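Local coordinates for protein probable glutaminase ybaS (Escherichia coli, PDB 1U60) that catalyses the hydrolysis of L-glutamine to L-glutamate and ammonium, as a homotetrameric member of the glutaminase family, at residues 111-116 with 235-240; 74-79 with 125-130; 42-47 with 200-205; 143-148 with 221-226. All blocks are in the same frame, centred on the assembly; numbering follows the deposited sequence.

Overall arrangement
From the N terminus, strand 42-47 opens contact 3, helix 68-80 contact 2 and the loop 111-116 contact 1. Residues 125-130 close contact 2, joining helix 68-80 to the end of helix 117-126; it lies within the span of contact 3 and crosses contact 1. Helix 132-147 then opens contact 4. Residues 200-205 close contact 3, tying the five-stranded sheet to helix 202-213; 221-226 close contact 4, joining a small hairpin to helix 132-147; and 235-240 close contact 1, which encloses contact 4 and joins the loop before helix 117-126 to helix 231-241. Contact 3 crosses both 1 and 4. In space, contact 4 touches contact 2 through Leu226 and Glu78, and contact 3 through Ala147 and Glu204.

Contact 1 of 4, residues 111-116 with 235-240; sequences PLSPLV and LAEMMM
Pro114 meets Glu237, and Leu115 meets Glu237 and Met238, where the loop before helix 117-126 is laid against helix 231-241. The polar link is made by a buried water. The hydroxyl of Ser113 donates to it over 2.7 Å from OG, and the water donates two hydrogen bonds to Glu237, one to the backbone O at 2.9 Å and one to OE1 at 2.7 Å. A bend at chi2 (-81°) folds the glutamate chain back and makes this double grip possible. Ser113 OG in turn accepts from Leu115 N at 3.0 Å, an ST turn within the type I turn Ser113 to Val116.

Carbon contacts complete the joint. CG and CD of the Pro114 pyrrolidine ring sit over the face of the Glu237 carboxylate, with CD 3.3 Å from OE1, and the two side chains cross at about a right angle. Leu115 reaches the helix with a single methyl, CD1, which rests 3.5 Å from Met238 CA and 4.0 Å from Met238 CG. The Leu115 side chain also lies near those of the predicted substrate residues Tyr244 and Ser66, while Lys69 bonds Leu115 O. Tyr252 of the second subunit packs on Glu237.

No direct hydrogen bond spans the two segments, so the polar joining of loop and helix rests on the one water that links Ser113 OG with both the side chain and the backbone O of Glu237.

Contact 2 of 4, residues 74-79 with 125-130; sequences ALALED and SLINAE
Ile127 and Asn128, just past the end of helix 117-126, lie against Leu75, Ala76 and Asp79 of helix 68-80, within the helical part of this beta-lactamase-like fold. Ile127 does most of the apolar work. Its CG1 stands beside the backbone N, and a chi2 of -40° swings CD1 onto the helix, where that methyl sits 3.5 Å from Ala76 N and 3.8 Å from Ala76 CB. The other branch, CG2, faces Leu75 CD2 at 4.0 Å. Leu75 has its CG opposite the backbone N and beside the carbonyl carbon, a setting that carries its branch point alongside Ile127 CD1, 3.9 Å away; the two side chains cross at about a right angle. Arg138 and Ile142 of helix 132-147 pack on Leu75 as well.

Asp79 and Asn128 form the polar half. Their side chains slide past each other in opposite directions, with the carboxylate and amide planes stacked only 7° apart. Asn128 N donates to Asp79 OD2 at 2.9 Å, nearly straight at 162°, but arriving from above the carboxylate plane. The same OD2 forms a salt bridge with Arg138 NH1, which also bonds Asn128 O, so one guanidinium grips both sides of the contact. This shared charge would be expected to keep Asp79 ionised. At the outer edge, a water donates to Asp79 O and accepts from Asn128 ND2, with both atoms 3.2 Å from its oxygen.

Contact 3 of 4, residues 42-47 with 200-205; sequences AVAIVT and LNTIEL. With EDO (1,2-ethanediol), chain I.
Ala42, Ala44 and Val46 of strand 42-47 point toward the first turn of helix 202-213, which covers one face of the antiparallel five-stranded sheet; helices 4-18 and 290-303 pack on Val43 and Ile45, whose side chains leave in the other direction. The layering is that of the beta-lactamase-like fold.

Ile203 spans strand and surface. Its CB lies 4.0 Å from C2 of a bound 1,2-ethanediol, probably left from the crystallisation liquor. CG1, beside the backbone N, touches Ala44 CB at 4.0 Å. The other branch, CG2, is anti to that N and sits between Val46 CG2 on the strand and C2 of the diol. At the tip, CD1 reaches the far carbon, with C1 of the diol 4.0 Å off. Deeper in, Thr202 puts OG1 3.5 Å from Ala42 CB, and its CG2 methyl meets Ala44 CB at 4.0 Å.

Asn201 and Glu204 close the helix start as a capping box. Glu204 N donates to Asn201 OD1 at 2.8 Å, almost in line with the C=O bond, and Asn201 N returns a bond to Glu204 OE1, an oxygen also engaged in a salt bridge with Arg61. Asn201 ND2, which also bonds Asp59 O weakly, donates to O2 of the diol at 3.0 Å, with an almost straight angle of 174°.

Contact 4 of 4, residues 143-148 with 221-226; sequences QQQLAG and THKRVL
Gln145 and Val225 mark the closest backbone approach, 6.5 Å between their CA atoms, where the last turn of helix 132-147 passes a short hairpin. The helix gives out at Gly148, whose phi is positive (143°). The hairpin pairs 217-218 with 223-224, and at its turn His222 and Lys223 both face Asn218 in a G1 beta bulge.

Val225 is the wedge between the segments. Its CG1, anti to the backbone N, reaches Gln145 CB at 3.7 Å and Leu146 CD2 at 3.8 Å; CG2 rests on the Gln145 backbone, 3.7 Å from its O. Leu146 spreads the apolar patch inward: its CD2 also meets Leu226 CD1 at 4.0 Å, with the two side chains at about a right angle. Helices 68-80 and 202-213 cover Leu146 and Leu226 further in.

The polar contacts lie on the more open side. A water donates to Gln145 O and is 2.7 Å from Thr221 OG1, while Asn218 ND2 also bonds Gln145 O, so this carbonyl near the helix end is well supplied with partners. Farther out, the extended Gln145 chain brings NE2 near Lys223 NZ, though no hydrogen bond joins them. Arg224 curls forward, so that NH1 donates to Leu226 O at 2.9 Å, with that oxygen in the guanidinium plane, and bonds Gly215 O too.

The arrangement is a beta hairpin with a G1 bulge packed against the last turn of helix 132-147 in the beta-lactamase-like fold, away from the predicted substrate-binding residues.

Contact 1 of 4, residues 111-116 with 235-240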
loop_
_atom_site.group_PDB
_atom_site.type_symbol
_atom_site.label_atom_id
_atom_site.label_comp_id
_atom_site.label_asym_id
_atom_site.label_seq_id
_atom_site.Cartn_x
_atom_site.Cartn_y
_atom_site.Cartn_z
ATOM N N PRO A 111 15.334 0.024 -9.109
ATOM C CA PRO A 111 15.169 0.066 -7.652
ATOM C C PRO A 111 13.749 -0.032 -7.105
ATOM O O PRO A 111 13.607 -0.222 -5.887
ATOM C CB PRO A 111 15.853 1.400 -7.272
ATOM C CG PRO A 111 15.694 2.239 -8.455
ATOM C CD PRO A 111 15.851 1.299 -9.617
ATOM N N LEU A 112 12.737 0.051 -7.959
ATOM C CA LEU A 112 11.330 -0.109 -7.617
ATOM C C LEU A 112 10.691 0.928 -6.765
ATOM O O LEU A 112 9.591 1.355 -7.099
ATOM C CB LEU A 112 11.004 -1.482 -6.990
ATOM C CG LEU A 112 10.870 -2.744 -7.869
ATOM C CD1 LEU A 112 9.763 -3.767 -7.403
ATOM C CD2 LEU A 112 10.995 -2.558 -9.309
ATOM N N SER A 113 11.317 1.322 -5.658
ATOM C CA SER A 113 10.711 2.287 -4.718
ATOM C C SER A 113 11.726 3.354 -4.329
ATOM O O SER A 113 12.853 2.995 -3.955
ATOM C CB SER A 113 10.222 1.606 -3.427
ATOM O OG SER A 113 9.871 2.587 -2.421
ATOM N N PRO A 114 11.341 4.634 -4.328
ATOM C CA PRO A 114 12.232 5.708 -3.802
ATOM C C PRO A 114 12.465 5.618 -2.307
ATOM O O PRO A 114 13.254 6.360 -1.782
ATOM C CB PRO A 114 11.465 7.010 -4.061
ATOM C CG PRO A 114 10.112 6.614 -4.582
ATOM C CD PRO A 114 10.068 5.154 -4.851
ATOM N N LEU A 115 11.761 4.721 -1.634
ATOM C CA LEU A 115 11.874 4.574 -0.185
ATOM C C LEU A 115 12.697 3.402 0.317
ATOM O O LEU A 115 12.814 3.261 1.503
ATOM C CB LEU A 115 10.503 4.643 0.492
ATOM C CG LEU A 115 9.613 5.809 0.123
ATOM C CD1 LEU A 115 8.320 5.806 0.951
ATOM C CD2 LEU A 115 10.336 7.185 0.294
ATOM N N VAL A 116 13.216 2.532 -0.569
ATOM C CA VAL A 116 14.282 1.633 -0.156
ATOM C C VAL A 116 15.618 2.324 -0.456
ATOM O O VAL A 116 15.637 3.319 -1.148
ATOM C CB VAL A 116 14.190 0.252 -0.776
ATOM C CG1 VAL A 116 12.824 -0.371 -0.407
ATOM C CG2 VAL A 116 14.445 0.306 -2.286
ATOM N N LEU A 235 2.542 10.186 -0.694
ATOM C CA LEU A 235 1.809 9.360 0.262
ATOM C C LEU A 235 1.585 7.925 -0.200
ATOM O O LEU A 235 1.637 7.006 0.622
ATOM C CB LEU A 235 0.462 10.031 0.592
ATOM C CG LEU A 235 0.535 11.432 1.248
ATOM C CD1 LEU A 235 -0.802 11.921 1.648
ATOM C CD2 LEU A 235 1.498 11.467 2.468
ATOM N N ALA A 236 1.368 7.727 -1.502
ATOM C CA ALA A 236 1.231 6.390 -2.049
ATOM C C ALA A 236 2.528 5.620 -1.850
ATOM O O ALA A 236 2.512 4.459 -1.392
ATOM C CB ALA A 236 0.885 6.427 -3.516
ATOM N N GLU A 237 3.648 6.260 -2.154
ATOM C CA GLU A 237 4.943 5.606 -1.978
ATOM C C GLU A 237 5.158 5.226 -0.508
ATOM O O GLU A 237 5.642 4.100 -0.225
ATOM C CB GLU A 237 6.084 6.504 -2.469
ATOM C CG GLU A 237 6.108 6.809 -4.004
ATOM C CD GLU A 237 6.695 5.779 -4.920
ATOM O OE1 GLU A 237 6.803 4.567 -4.552
ATOM O OE2 GLU A 237 7.050 6.196 -6.094
ATOM N N MET A 238 4.804 6.131 0.401
ATOM C CA MET A 238 4.892 5.865 1.828
ATOM C C MET A 238 3.996 4.663 2.206
ATOM O O MET A 238 4.445 3.786 2.952
ATOM C CB MET A 238 4.494 7.088 2.641
ATOM C CG MET A 238 5.582 8.205 2.615
ATOM S SD MET A 238 4.985 9.797 3.214
ATOM C CE MET A 238 4.703 9.439 4.949
ATOM N N MET A 239 2.761 4.607 1.715
ATOM C CA MET A 239 1.878 3.498 2.093
ATOM C C MET A 239 2.522 2.190 1.657
ATOM O O MET A 239 2.377 1.192 2.352
ATOM C CB MET A 239 0.493 3.635 1.452
ATOM C CG MET A 239 -0.566 2.620 1.958
ATOM S SD MET A 239 -1.127 2.821 3.572
ATOM C CE MET A 239 -1.768 4.300 3.558
ATOM N N MET A 240 3.206 2.174 0.511
ATOM C CA MET A 240 3.682 0.902 0.001
ATOM C C MET A 240 4.965 0.403 0.679
ATOM O O MET A 240 5.185 -0.785 0.792
ATOM C CB MET A 240 3.869 0.970 -1.505
ATOM C CG MET A 240 2.631 1.385 -2.279
ATOM S SD MET A 240 1.135 0.434 -2.071
ATOM C CE MET A 240 1.752 -1.245 -2.553
HETATM O O HOH W 1 7.239 2.968 -2.403
#

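Contact 2 of 4, residues 74-79 with 125-130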
loop_
_atom_site.group_PDB
_atom_site.type_symbol
_atom_site.label_atom_id
_atom_site.label_comp_id
_atom_site.label_asym_id
_atom_site.label_seq_id
_atom_site.Cartn_x
_atom_site.Cartn_y
_atom_site.Cartn_z
ATOM N N ALA A 74 9.978 14.269 -2.568
ATOM C CA ALA A 74 9.114 15.438 -2.797
ATOM C C ALA A 74 9.805 16.402 -3.778
ATOM O O ALA A 74 9.203 16.877 -4.749
ATOM C CB ALA A 74 8.794 16.087 -1.529
ATOM N N LEU A 75 11.108 16.627 -3.581
ATOM C CA LEU A 75 11.854 17.488 -4.493
ATOM C C LEU A 75 11.937 16.925 -5.908
ATOM O O LEU A 75 11.802 17.655 -6.895
ATOM C CB LEU A 75 13.248 17.782 -3.912
ATOM C CG LEU A 75 14.065 18.774 -4.702
ATOM C CD1 LEU A 75 13.317 20.086 -4.939
ATOM C CD2 LEU A 75 15.352 18.982 -3.976
ATOM N N ALA A 76 12.147 15.613 -6.028
ATOM C CA ALA A 76 12.266 15.010 -7.360
ATOM C C ALA A 76 10.959 15.186 -8.102
ATOM O O ALA A 76 10.934 15.460 -9.307
ATOM C CB ALA A 76 12.585 13.565 -7.268
ATOM N N LEU A 77 9.841 15.041 -7.400
ATOM C CA LEU A 77 8.546 15.241 -8.037
ATOM C C LEU A 77 8.360 16.675 -8.527
ATOM O O LEU A 77 7.852 16.908 -9.638
ATOM C CB LEU A 77 7.388 14.812 -7.124
ATOM C CG LEU A 77 7.185 13.309 -6.848
ATOM C CD1 LEU A 77 6.349 13.126 -5.615
ATOM C CD2 LEU A 77 6.561 12.622 -8.059
ATOM N N GLU A 78 8.814 17.648 -7.756
ATOM C CA GLU A 78 8.714 19.040 -8.154
ATOM C C GLU A 78 9.622 19.296 -9.350
ATOM O O GLU A 78 9.228 20.021 -10.287
ATOM C CB GLU A 78 9.117 19.995 -7.018
ATOM C CG GLU A 78 8.213 19.953 -5.793
ATOM C CD GLU A 78 6.808 20.447 -6.101
ATOM O OE1 GLU A 78 6.681 21.481 -6.811
ATOM O OE2 GLU A 78 5.830 19.796 -5.692
ATOM N N ASP A 79 10.801 18.675 -9.352
ATOM C CA ASP A 79 11.792 18.853 -10.430
ATOM C C ASP A 79 11.439 18.192 -11.753
ATOM O O ASP A 79 11.536 18.831 -12.800
ATOM C CB ASP A 79 13.152 18.329 -10.025
ATOM C CG ASP A 79 13.916 19.264 -9.115
ATOM O OD1 ASP A 79 13.430 20.374 -8.747
ATOM O OD2 ASP A 79 15.016 18.900 -8.651
ATOM N N SER A 125 19.978 11.210 -6.954
ATOM C CA SER A 125 20.719 11.460 -8.189
ATOM C C SER A 125 19.881 12.116 -9.293
ATOM O O SER A 125 20.459 12.670 -10.250
ATOM C CB SER A 125 21.293 10.135 -8.761
ATOM O OG SER A 125 20.319 9.379 -9.495
ATOM N N LEU A 126 18.564 12.005 -9.169
ATOM C CA LEU A 126 17.558 12.525 -10.122
ATOM C C LEU A 126 17.254 14.010 -9.955
ATOM O O LEU A 126 16.781 14.632 -10.908
ATOM C CB LEU A 126 16.251 11.717 -9.994
ATOM C CG LEU A 126 15.114 11.903 -11.001
ATOM C CD1 LEU A 126 15.588 11.808 -12.438
ATOM C CD2 LEU A 126 13.983 10.918 -10.728
ATOM N N ILE A 127 17.523 14.572 -8.770
ATOM C CA ILE A 127 17.331 15.999 -8.437
ATOM C C ILE A 127 18.069 16.884 -9.459
ATOM O O ILE A 127 19.165 16.538 -9.867
ATOM C CB ILE A 127 17.914 16.189 -6.919
ATOM C CG1 ILE A 127 17.011 15.449 -5.973
ATOM C CG2 ILE A 127 18.143 17.623 -6.424
ATOM C CD1 ILE A 127 15.670 15.575 -6.281
ATOM N N ASN A 128 17.473 18.001 -9.868
ATOM C CA ASN A 128 18.181 18.959 -10.735
ATOM C C ASN A 128 19.348 19.604 -9.949
ATOM O O ASN A 128 19.191 20.071 -8.821
ATOM C CB ASN A 128 17.233 20.108 -11.153
ATOM C CG ASN A 128 16.158 19.718 -12.157
ATOM O OD1 ASN A 128 15.200 20.485 -12.336
ATOM N ND2 ASN A 128 16.344 18.631 -12.871
ATOM N N ALA A 129 20.531 19.625 -10.533
ATOM C CA ALA A 129 21.718 20.196 -9.875
ATOM C C ALA A 129 22.854 20.311 -10.868
ATOM O O ALA A 129 23.111 19.371 -11.624
ATOM C CB ALA A 129 22.192 19.305 -8.722
ATOM N N GLU A 130 23.572 21.425 -10.812
ATOM C CA GLU A 130 24.738 21.651 -11.679
ATOM C C GLU A 130 25.982 20.988 -11.146
ATOM O O GLU A 130 26.915 20.726 -11.902
ATOM C CB GLU A 130 25.027 23.154 -11.759
ATOM C CG GLU A 130 23.940 23.892 -12.487
ATOM C CD GLU A 130 24.157 23.853 -13.977
ATOM O OE1 GLU A 130 24.852 24.777 -14.485
ATOM O OE2 GLU A 130 23.664 22.891 -14.626
HETATM O O HOH W 2 13.938 19.058 -14.938
#

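Contact 3 of 4, residues 42-47 with 200-205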
loop_
_atom_site.group_PDB
_atom_site.type_symbol
_atom_site.label_atom_id
_atom_site.label_comp_id
_atom_site.label_asym_id
_atom_site.label_seq_id
_atom_site.Cartn_x
_atom_site.Cartn_y
_atom_site.Cartn_z
ATOM N N ALA A 42 8.807 10.797 22.649
ATOM C CA ALA A 42 7.970 11.945 22.347
ATOM C C ALA A 42 6.935 11.575 21.327
ATOM O O ALA A 42 7.135 10.635 20.531
ATOM C CB ALA A 42 8.795 13.117 21.875
ATOM N N VAL A 43 5.835 12.300 21.379
ATOM C CA VAL A 43 4.804 12.199 20.369
ATOM C C VAL A 43 4.192 13.585 20.158
ATOM O O VAL A 43 4.091 14.417 21.086
ATOM C CB VAL A 43 3.757 11.146 20.728
ATOM C CG1 VAL A 43 3.164 11.408 22.115
ATOM C CG2 VAL A 43 2.701 11.070 19.684
ATOM N N ALA A 44 3.827 13.874 18.917
ATOM C CA ALA A 44 3.277 15.191 18.574
ATOM C C ALA A 44 2.285 15.126 17.425
ATOM O O ALA A 44 2.403 14.310 16.545
ATOM C CB ALA A 44 4.396 16.199 18.188
ATOM N N ILE A 45 1.369 16.107 17.420
ATOM C CA ILE A 45 0.499 16.426 16.315
ATOM C C ILE A 45 0.788 17.867 15.867
ATOM O O ILE A 45 0.952 18.778 16.674
ATOM C CB ILE A 45 -0.963 16.391 16.773
ATOM C CG1 ILE A 45 -1.425 14.982 17.118
ATOM C CG2 ILE A 45 -1.878 17.045 15.755
ATOM C CD1 ILE A 45 -2.749 14.904 17.884
ATOM N N VAL A 46 0.864 18.048 14.547
ATOM C CA VAL A 46 0.803 19.351 13.948
ATOM C C VAL A 46 -0.365 19.338 12.963
ATOM O O VAL A 46 -0.387 18.546 12.031
ATOM C CB VAL A 46 2.100 19.737 13.259
ATOM C CG1 VAL A 46 1.890 21.131 12.557
ATOM C CG2 VAL A 46 3.241 19.808 14.296
ATOM N N THR A 47 -1.352 20.207 13.179
ATOM C CA THR A 47 -2.562 20.185 12.344
ATOM C C THR A 47 -2.367 21.026 11.102
ATOM O O THR A 47 -1.474 21.851 11.054
ATOM C CB THR A 47 -3.815 20.720 13.100
ATOM O OG1 THR A 47 -3.740 22.147 13.297
ATOM C CG2 THR A 47 -3.886 20.114 14.515
ATOM N N LEU A 200 16.417 16.550 13.528
ATOM C CA LEU A 200 15.162 17.240 13.773
ATOM C C LEU A 200 14.462 16.687 15.006
ATOM O O LEU A 200 14.767 15.574 15.446
ATOM C CB LEU A 200 14.250 17.144 12.551
ATOM C CG LEU A 200 13.410 15.878 12.390
ATOM C CD1 LEU A 200 12.492 16.100 11.181
ATOM C CD2 LEU A 200 14.272 14.554 12.304
ATOM N N ASN A 201 13.517 17.446 15.577
ATOM C CA ASN A 201 12.784 16.971 16.724
ATOM C C ASN A 201 11.409 16.458 16.335
ATOM O O ASN A 201 11.032 16.457 15.150
ATOM C CB ASN A 201 12.697 17.993 17.851
ATOM C CG ASN A 201 12.013 19.230 17.474
ATOM O OD1 ASN A 201 11.013 19.225 16.731
ATOM N ND2 ASN A 201 12.530 20.374 18.000
ATOM N N THR A 202 10.667 16.012 17.309
ATOM C CA THR A 202 9.406 15.340 17.005
ATOM C C THR A 202 8.378 16.325 16.431
ATOM O O THR A 202 7.537 15.936 15.606
ATOM C CB THR A 202 8.896 14.640 18.230
ATOM O OG1 THR A 202 9.838 13.611 18.596
ATOM C CG2 THR A 202 7.581 13.869 17.978
ATOM N N ILE A 203 8.406 17.571 16.910
ATOM C CA ILE A 203 7.518 18.590 16.361
ATOM C C ILE A 203 7.856 18.866 14.908
ATOM O O ILE A 203 6.965 19.055 14.091
ATOM C CB ILE A 203 7.486 19.818 17.284
ATOM C CG1 ILE A 203 6.637 19.443 18.523
ATOM C CG2 ILE A 203 6.815 20.999 16.621
ATOM C CD1 ILE A 203 6.732 20.384 19.640
ATOM N N GLU A 204 9.151 18.959 14.605
ATOM C CA GLU A 204 9.605 19.155 13.237
ATOM C C GLU A 204 9.207 18.004 12.335
ATOM O O GLU A 204 8.743 18.218 11.223
ATOM C CB GLU A 204 11.101 19.392 13.234
ATOM C CG GLU A 204 11.382 20.779 13.822
ATOM C CD GLU A 204 12.843 21.031 14.221
ATOM O OE1 GLU A 204 13.656 20.063 14.352
ATOM O OE2 GLU A 204 13.135 22.242 14.465
ATOM N N LEU A 205 9.317 16.777 12.847
ATOM C CA LEU A 205 8.851 15.611 12.079
ATOM C C LEU A 205 7.365 15.663 11.808
ATOM O O LEU A 205 6.928 15.413 10.681
ATOM C CB LEU A 205 9.266 14.327 12.753
ATOM C CG LEU A 205 8.898 13.003 12.095
ATOM C CD1 LEU A 205 9.442 13.007 10.653
ATOM C CD2 LEU A 205 9.431 11.797 12.840
HETATM C C1 EDO I . 9.693 23.047 19.565
HETATM O O1 EDO I . 10.279 21.971 20.354
HETATM C C2 EDO I . 9.907 22.849 18.065
HETATM O O2 EDO I . 11.248 23.082 17.596
#

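Contact 4 of 4, residues 143-148 with 221-226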
loop_
_atom_site.group_PDB
_atom_site.type_symbol
_atom_site.label_atom_id
_atom_site.label_comp_id
_atom_site.label_asym_id
_atom_site.label_seq_id
_atom_site.Cartn_x
_atom_site.Cartn_y
_atom_site.Cartn_z
ATOM N N GLN A 143 14.190 20.056 3.038
ATOM C CA GLN A 143 13.988 19.545 4.410
ATOM C C GLN A 143 13.591 20.693 5.364
ATOM O O GLN A 143 12.669 20.580 6.125
ATOM C CB GLN A 143 15.237 18.832 4.964
ATOM C CG GLN A 143 15.686 17.589 4.297
ATOM C CD GLN A 143 16.800 16.897 5.058
ATOM O OE1 GLN A 143 17.165 17.298 6.180
ATOM N NE2 GLN A 143 17.382 15.878 4.439
ATOM N N GLN A 144 14.295 21.826 5.284
ATOM C CA GLN A 144 13.965 22.970 6.106
ATOM C C GLN A 144 12.588 23.557 5.779
ATOM O O GLN A 144 11.820 23.926 6.691
ATOM C CB GLN A 144 15.063 24.043 5.995
ATOM C CG GLN A 144 16.440 23.581 6.524
ATOM C CD GLN A 144 17.587 24.521 6.158
ATOM O OE1 GLN A 144 17.493 25.315 5.195
ATOM N NE2 GLN A 144 18.720 24.379 6.880
ATOM N N GLN A 145 12.230 23.591 4.497
ATOM C CA GLN A 145 10.926 24.076 4.096
ATOM C C GLN A 145 9.793 23.192 4.590
ATOM O O GLN A 145 8.761 23.695 4.979
ATOM C CB GLN A 145 10.837 24.163 2.585
ATOM C CG GLN A 145 11.637 25.254 1.967
ATOM C CD GLN A 145 11.490 25.238 0.425
ATOM O OE1 GLN A 145 11.905 24.265 -0.250
ATOM N NE2 GLN A 145 10.941 26.314 -0.124
ATOM N N LEU A 146 10.009 21.890 4.548
ATOM C CA LEU A 146 8.953 20.920 4.936
ATOM C C LEU A 146 8.811 20.742 6.443
ATOM O O LEU A 146 7.712 20.603 6.907
ATOM C CB LEU A 146 9.266 19.577 4.320
ATOM C CG LEU A 146 9.146 19.520 2.812
ATOM C CD1 LEU A 146 9.815 18.250 2.356
ATOM C CD2 LEU A 146 7.728 19.530 2.382
ATOM N N ALA A 147 9.927 20.760 7.189
ATOM C CA ALA A 147 9.951 20.390 8.608
ATOM C C ALA A 147 10.364 21.499 9.576
ATOM O O ALA A 147 10.042 21.449 10.767
ATOM C CB ALA A 147 10.865 19.181 8.813
ATOM N N GLY A 148 11.116 22.483 9.078
ATOM C CA GLY A 148 11.508 23.602 9.912
ATOM C C GLY A 148 12.902 24.094 9.639
ATOM O O GLY A 148 13.796 23.329 9.295
ATOM N N THR A 221 4.770 27.973 8.696
ATOM C CA THR A 221 5.416 29.064 7.982
ATOM C C THR A 221 4.440 29.659 6.963
ATOM O O THR A 221 4.814 30.611 6.308
ATOM C CB THR A 221 6.681 28.584 7.237
ATOM O OG1 THR A 221 6.344 27.498 6.347
ATOM C CG2 THR A 221 7.686 27.980 8.197
ATOM N N HIS A 222 3.255 29.052 6.783
ATOM C CA HIS A 222 2.206 29.559 5.865
ATOM C C HIS A 222 2.803 29.745 4.484
ATOM O O HIS A 222 2.729 30.849 3.888
ATOM C CB HIS A 222 1.605 30.907 6.354
ATOM C CG HIS A 222 1.235 30.905 7.805
ATOM N ND1 HIS A 222 2.097 31.318 8.796
ATOM C CD2 HIS A 222 0.097 30.526 8.437
ATOM C CE1 HIS A 222 1.519 31.162 9.978
ATOM N NE2 HIS A 222 0.301 30.700 9.785
ATOM N N LYS A 223 3.428 28.695 3.994
ATOM C CA LYS A 223 4.156 28.737 2.723
ATOM C C LYS A 223 3.881 27.473 1.926
ATOM O O LYS A 223 4.018 26.360 2.467
ATOM C CB LYS A 223 5.649 28.824 2.956
ATOM C CG LYS A 223 6.483 29.087 1.678
ATOM C CD LYS A 223 7.808 29.799 2.016
ATOM C CE LYS A 223 8.442 30.351 0.755
ATOM N NZ LYS A 223 9.924 30.139 0.702
ATOM N N ARG A 224 3.530 27.638 0.649
ATOM C CA ARG A 224 3.384 26.490 -0.232
ATOM C C ARG A 224 4.748 26.012 -0.654
ATOM O O ARG A 224 5.489 26.754 -1.282
ATOM C CB ARG A 224 2.541 26.766 -1.486
ATOM C CG ARG A 224 2.504 25.505 -2.369
ATOM C CD ARG A 224 1.491 25.486 -3.478
ATOM N NE ARG A 224 0.151 25.570 -2.974
ATOM C CZ ARG A 224 -0.519 24.550 -2.493
ATOM N NH1 ARG A 224 0.042 23.336 -2.401
ATOM N NH2 ARG A 224 -1.733 24.711 -2.031
ATOM N N VAL A 225 5.103 24.788 -0.270
ATOM C CA VAL A 225 6.386 24.168 -0.580
ATOM C C VAL A 225 6.234 23.207 -1.751
ATOM O O VAL A 225 7.111 23.111 -2.558
ATOM C CB VAL A 225 6.908 23.369 0.641
ATOM C CG1 VAL A 225 8.233 22.693 0.386
ATOM C CG2 VAL A 225 6.989 24.227 1.817
ATOM N N LEU A 226 5.147 22.430 -1.783
ATOM C CA LEU A 226 4.904 21.470 -2.845
ATOM C C LEU A 226 3.601 21.756 -3.607
ATOM O O LEU A 226 2.674 22.284 -3.027
ATOM C CB LEU A 226 4.795 20.069 -2.242
ATOM C CG LEU A 226 5.898 19.663 -1.265
ATOM C CD1 LEU A 226 5.565 18.264 -0.682
ATOM C CD2 LEU A 226 7.296 19.660 -1.932
HETATM O O HOH W 3 8.413 26.387 5.068
#